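Local coordinates for glycoprotein E (Human herpesvirus 1, PDB 2GIY) that forms, with gI, the viral receptor for the Fc part of host IgG and is required for cell-to-cell spread of the virus in epithelial cells, at residues D42-R53 and R94-R105. Residues are numbered along the deposited sequence; the frame is centred on the assembly and turned at random.
Sequences DQTYSMDVVWLR and RLAVRSYAGCSR
Asp42 meets Arg105 at the loop end of a pairing in which strands 45-53 and 96-101 run antiparallel as neighbours in the sheet of the Ig V-type domain that ends the gE ectodomain, within its Fc-binding region. Here Asp42 OD1 lies 3.7 Å from Arg105 CD, its charge too far from NE for a salt bridge, and a water joins Gln43 O to Arg105 N. The methyl CG2 of Thr44 rests on Gly102 CA, at the corner where the second strand turns. Tyr45 trades backbone bonds with Cys103 in both directions. With CG between the backbone N and the carbonyl carbon (chi1 66°), its ring leans toward the neighbouring strand, and Cys103 CB sits over the ring centre, 3.5 Å from Tyr45 CZ; Cys103 SG, disulfide-bonded to Cys112, stands farther off above the same face. Between Tyr45 and Met47 the register slips by one residue, a beta bulge. Met47 reaches out with CG trans to the backbone N (chi1 -177°), then bends at chi3 to lay CE over the Tyr100 ring, 3.5 Å from Tyr100 CE1, a CH-pi contact with SD more distant above the ring. Ile181 of the second subunit packs against Met47, Val49 and Tyr100. On the opposite face of the sheet, shared with Val50 and Val97, Asp48 OD1 accepts a hydrogen bond from Ser99 OG at 2.8 Å, almost in line with its own C-O bond. Val49 and Arg98 exchange backbone hydrogen bonds, and Val49 CG2 also touches Tyr100 CE1. Val50 and Val97 lie side by side, CG2 to CG2 4.0 Å apart. Opposite Trp51 stand both Leu95 and Ala96, a classic bulge; the indole NE1 bonds Val131 O. Leu52 CD2 touches Arg94 CG, and Leu95 CD1 sits over one face of the Arg53 guanidinium, toward its rim, 4.1 Å from Arg53 CZ.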
loop_
_atom_site.group_PDB
_atom_site.type_symbol
_atom_site.label_atom_id
_atom_site.label_comp_id
_atom_site.label_asym_id
_atom_site.label_seq_id
_atom_site.Cartn_x
_atom_site.Cartn_y
_atom_site.Cartn_z
ATOM N N ASP A 42 3.101 -10.399 -20.056
ATOM C CA ASP A 42 4.414 -10.289 -20.678
ATOM C C ASP A 42 4.622 -8.996 -21.449
ATOM O O ASP A 42 5.501 -8.910 -22.305
ATOM C CB ASP A 42 4.665 -11.490 -21.592
ATOM C CG ASP A 42 4.827 -12.780 -20.817
ATOM O OD1 ASP A 42 5.727 -12.847 -19.954
ATOM O OD2 ASP A 42 4.052 -13.726 -21.066
ATOM N N GLN A 43 3.814 -7.988 -21.146
ATOM C CA GLN A 43 3.943 -6.700 -21.812
ATOM C C GLN A 43 5.183 -5.978 -21.292
ATOM O O GLN A 43 5.558 -6.126 -20.126
ATOM C CB GLN A 43 2.698 -5.843 -21.560
ATOM C CG GLN A 43 1.426 -6.423 -22.166
ATOM C CD GLN A 43 1.506 -6.532 -23.677
ATOM O OE1 GLN A 43 1.501 -5.525 -24.382
ATOM N NE2 GLN A 43 1.588 -7.758 -24.181
ATOM N N THR A 44 5.818 -5.204 -22.162
ATOM C CA THR A 44 7.010 -4.451 -21.787
ATOM C C THR A 44 6.577 -3.144 -21.129
ATOM O O THR A 44 5.603 -2.523 -21.553
ATOM C CB THR A 44 7.867 -4.120 -23.026
ATOM O OG1 THR A 44 8.202 -5.333 -23.709
ATOM C CG2 THR A 44 9.150 -3.411 -22.617
ATOM N N TYR A 45 7.294 -2.726 -20.094
ATOM C CA TYR A 45 6.950 -1.484 -19.420
ATOM C C TYR A 45 8.183 -0.708 -18.990
ATOM O O TYR A 45 9.297 -1.239 -18.969
ATOM C CB TYR A 45 6.068 -1.757 -18.189
ATOM C CG TYR A 45 6.734 -2.528 -17.061
ATOM C CD1 TYR A 45 6.798 -3.925 -17.079
ATOM C CD2 TYR A 45 7.281 -1.859 -15.962
ATOM C CE1 TYR A 45 7.386 -4.637 -16.024
ATOM C CE2 TYR A 45 7.872 -2.561 -14.905
ATOM C CZ TYR A 45 7.921 -3.947 -14.945
ATOM O OH TYR A 45 8.511 -4.636 -13.905
ATOM N N SER A 46 7.976 0.564 -18.665
ATOM C CA SER A 46 9.054 1.412 -18.182
ATOM C C SER A 46 8.713 1.691 -16.725
ATOM O O SER A 46 7.558 1.568 -16.320
ATOM C CB SER A 46 9.107 2.727 -18.962
ATOM O OG SER A 46 7.961 3.520 -18.698
ATOM N N MET A 47 9.712 2.041 -15.927
ATOM C CA MET A 47 9.462 2.340 -14.523
ATOM C C MET A 47 10.366 3.466 -14.069
ATOM O O MET A 47 11.498 3.590 -14.539
ATOM C CB MET A 47 9.702 1.099 -13.650
ATOM C CG MET A 47 9.392 1.312 -12.172
ATOM S SD MET A 47 9.487 -0.196 -11.180
ATOM C CE MET A 47 11.241 -0.233 -10.791
ATOM N N ASP A 48 9.850 4.303 -13.173
ATOM C CA ASP A 48 10.622 5.406 -12.626
ATOM C C ASP A 48 10.387 5.480 -11.121
ATOM O O ASP A 48 9.243 5.528 -10.669
ATOM C CB ASP A 48 10.201 6.735 -13.262
ATOM C CG ASP A 48 10.411 6.762 -14.759
ATOM O OD1 ASP A 48 11.580 6.816 -15.193
ATOM O OD2 ASP A 48 9.405 6.728 -15.499
ATOM N N VAL A 49 11.465 5.456 -10.343
ATOM C CA VAL A 49 11.347 5.578 -8.896
ATOM C C VAL A 49 11.795 7.008 -8.643
ATOM O O VAL A 49 12.962 7.352 -8.828
ATOM C CB VAL A 49 12.254 4.578 -8.161
ATOM C CG1 VAL A 49 12.203 4.835 -6.655
ATOM C CG2 VAL A 49 11.796 3.151 -8.468
ATOM N N VAL A 50 10.853 7.842 -8.226
ATOM C CA VAL A 50 11.124 9.256 -8.020
ATOM C C VAL A 50 11.075 9.709 -6.576
ATOM O O VAL A 50 10.144 9.371 -5.846
ATOM C CB VAL A 50 10.104 10.120 -8.814
ATOM C CG1 VAL A 50 10.353 11.599 -8.562
ATOM C CG2 VAL A 50 10.194 9.805 -10.301
ATOM N N TRP A 51 12.082 10.480 -6.174
ATOM C CA TRP A 51 12.130 11.036 -4.830
ATOM C C TRP A 51 11.817 12.521 -4.932
ATOM O O TRP A 51 12.406 13.234 -5.747
ATOM C CB TRP A 51 13.513 10.866 -4.181
ATOM C CG TRP A 51 13.729 9.520 -3.566
ATOM C CD1 TRP A 51 14.402 8.465 -4.115
ATOM C CD2 TRP A 51 13.248 9.073 -2.292
ATOM N NE1 TRP A 51 14.369 7.390 -3.260
ATOM C CE2 TRP A 51 13.668 7.735 -2.134
ATOM C CE3 TRP A 51 12.503 9.674 -1.268
ATOM C CZ2 TRP A 51 13.366 6.979 -0.991
ATOM C CZ3 TRP A 51 12.199 8.921 -0.126
ATOM C CH2 TRP A 51 12.633 7.589 -0.001
ATOM N N LEU A 52 10.879 12.975 -4.113
ATOM C CA LEU A 52 10.489 14.378 -4.082
ATOM C C LEU A 52 10.788 14.883 -2.675
ATOM O O LEU A 52 10.623 14.147 -1.703
ATOM C CB LEU A 52 8.994 14.522 -4.383
ATOM C CG LEU A 52 8.524 13.928 -5.712
ATOM C CD1 LEU A 52 7.007 14.080 -5.826
ATOM C CD2 LEU A 52 9.233 14.624 -6.873
ATOM N N ARG A 53 11.242 16.130 -2.574
ATOM C CA ARG A 53 11.584 16.743 -1.293
ATOM C C ARG A 53 10.751 18.016 -1.110
ATOM O O ARG A 53 10.664 18.846 -2.014
ATOM C CB ARG A 53 13.082 17.087 -1.275
ATOM C CG ARG A 53 13.607 17.688 0.025
ATOM C CD ARG A 53 15.079 18.093 -0.111
ATOM N NE ARG A 53 15.267 19.033 -1.215
ATOM C CZ ARG A 53 16.424 19.600 -1.550
ATOM N NH1 ARG A 53 17.532 19.332 -0.867
ATOM N NH2 ARG A 53 16.471 20.441 -2.580
ATOM N N ARG A 94 12.921 17.434 -9.233
ATOM C CA ARG A 94 12.801 16.121 -8.610
ATOM C C ARG A 94 14.155 15.858 -7.960
ATOM O O ARG A 94 15.191 15.966 -8.618
ATOM C CB ARG A 94 12.489 15.050 -9.659
ATOM C CG ARG A 94 11.103 15.185 -10.266
ATOM C CD ARG A 94 10.856 14.171 -11.372
ATOM N NE ARG A 94 11.736 14.384 -12.517
ATOM C CZ ARG A 94 11.669 13.692 -13.651
ATOM N NH1 ARG A 94 10.756 12.739 -13.795
ATOM N NH2 ARG A 94 12.514 13.951 -14.640
ATOM N N LEU A 95 14.149 15.530 -6.671
ATOM C CA LEU A 95 15.381 15.283 -5.927
ATOM C C LEU A 95 16.238 14.180 -6.542
ATOM O O LEU A 95 17.457 14.310 -6.657
ATOM C CB LEU A 95 15.057 14.918 -4.471
ATOM C CG LEU A 95 16.275 14.640 -3.580
ATOM C CD1 LEU A 95 17.055 15.931 -3.352
ATOM C CD2 LEU A 95 15.828 14.050 -2.251
ATOM N N ALA A 96 15.597 13.086 -6.927
ATOM C CA ALA A 96 16.315 11.975 -7.528
ATOM C C ALA A 96 15.355 11.111 -8.316
ATOM O O ALA A 96 14.163 11.049 -8.007
ATOM C CB ALA A 96 17.001 11.146 -6.446
ATOM N N VAL A 97 15.879 10.450 -9.340
ATOM C CA VAL A 97 15.072 9.576 -10.175
ATOM C C VAL A 97 15.912 8.411 -10.680
ATOM O O VAL A 97 17.004 8.613 -11.215
ATOM C CB VAL A 97 14.529 10.311 -11.426
ATOM C CG1 VAL A 97 13.689 9.355 -12.262
ATOM C CG2 VAL A 97 13.703 11.530 -11.018
ATOM N N ARG A 98 15.420 7.193 -10.480
ATOM C CA ARG A 98 16.109 6.020 -10.997
ATOM C C ARG A 98 15.131 5.480 -12.033
ATOM O O ARG A 98 13.971 5.180 -11.712
ATOM C CB ARG A 98 16.384 4.989 -9.895
ATOM C CG ARG A 98 17.425 3.952 -10.300
ATOM C CD ARG A 98 17.817 3.021 -9.153
ATOM N NE ARG A 98 18.871 3.550 -8.283
ATOM C CZ ARG A 98 20.142 3.720 -8.646
ATOM N NH1 ARG A 98 20.537 3.416 -9.872
ATOM N NH2 ARG A 98 21.033 4.157 -7.767
ATOM N N SER A 99 15.588 5.380 -13.279
ATOM C CA SER A 99 14.730 4.920 -14.361
ATOM C C SER A 99 15.076 3.533 -14.872
ATOM O O SER A 99 16.231 3.115 -14.839
ATOM C CB SER A 99 14.779 5.921 -15.516
ATOM O OG SER A 99 14.373 7.204 -15.069
ATOM N N TYR A 100 14.046 2.836 -15.341
ATOM C CA TYR A 100 14.179 1.483 -15.859
ATOM C C TYR A 100 13.461 1.440 -17.204
ATOM O O TYR A 100 12.408 2.054 -17.371
ATOM C CB TYR A 100 13.522 0.482 -14.895
ATOM C CG TYR A 100 13.974 0.603 -13.450
ATOM C CD1 TYR A 100 13.596 1.699 -12.662
ATOM C CD2 TYR A 100 14.787 -0.370 -12.875
ATOM C CE1 TYR A 100 14.022 1.817 -11.337
ATOM C CE2 TYR A 100 15.221 -0.263 -11.553
ATOM C CZ TYR A 100 14.835 0.832 -10.790
ATOM O OH TYR A 100 15.274 0.931 -9.495
ATOM N N ALA A 101 14.026 0.717 -18.164
ATOM C CA ALA A 101 13.408 0.630 -19.478
ATOM C C ALA A 101 13.490 -0.782 -20.034
ATOM O O ALA A 101 14.436 -1.519 -19.741
ATOM C CB ALA A 101 14.074 1.615 -20.429
ATOM N N GLY A 102 12.493 -1.149 -20.835
ATOM C CA GLY A 102 12.455 -2.477 -21.426
ATOM C C GLY A 102 12.194 -3.547 -20.382
ATOM O O GLY A 102 12.620 -4.690 -20.532
ATOM N N CYS A 103 11.490 -3.176 -19.318
ATOM C CA CYS A 103 11.184 -4.112 -18.242
ATOM C C CYS A 103 10.070 -5.074 -18.629
ATOM O O CYS A 103 9.230 -4.762 -19.468
ATOM C CB CYS A 103 10.752 -3.351 -16.986
ATOM S SG CYS A 103 11.929 -2.089 -16.415
ATOM N N SER A 104 10.066 -6.244 -18.003
ATOM C CA SER A 104 9.029 -7.237 -18.252
ATOM C C SER A 104 9.108 -8.319 -17.190
ATOM O O SER A 104 10.032 -8.339 -16.369
ATOM C CB SER A 104 9.192 -7.867 -19.639
ATOM O OG SER A 104 10.353 -8.672 -19.692
ATOM N N ARG A 105 8.131 -9.218 -17.210
ATOM C CA ARG A 105 8.082 -10.314 -16.258
ATOM C C ARG A 105 9.383 -11.103 -16.278
ATOM O O ARG A 105 9.875 -11.521 -15.227
ATOM C CB ARG A 105 6.906 -11.239 -16.587
ATOM C CG ARG A 105 6.928 -12.567 -15.848
ATOM C CD ARG A 105 5.782 -13.469 -16.289
ATOM N NE ARG A 105 4.520 -13.123 -15.641
ATOM C CZ ARG A 105 4.264 -13.324 -14.352
ATOM N NH1 ARG A 105 5.184 -13.872 -13.569
ATOM N NH2 ARG A 105 3.084 -12.989 -13.845
HETATM O O HOH W 1 8.192 -11.237 -20.174
HETATM O O HOH W 2 5.766 -8.156 -18.457
HETATM O O HOH W 3 8.652 -7.291 -14.035
HETATM O O HOH W 4 12.021 17.221 -5.208
#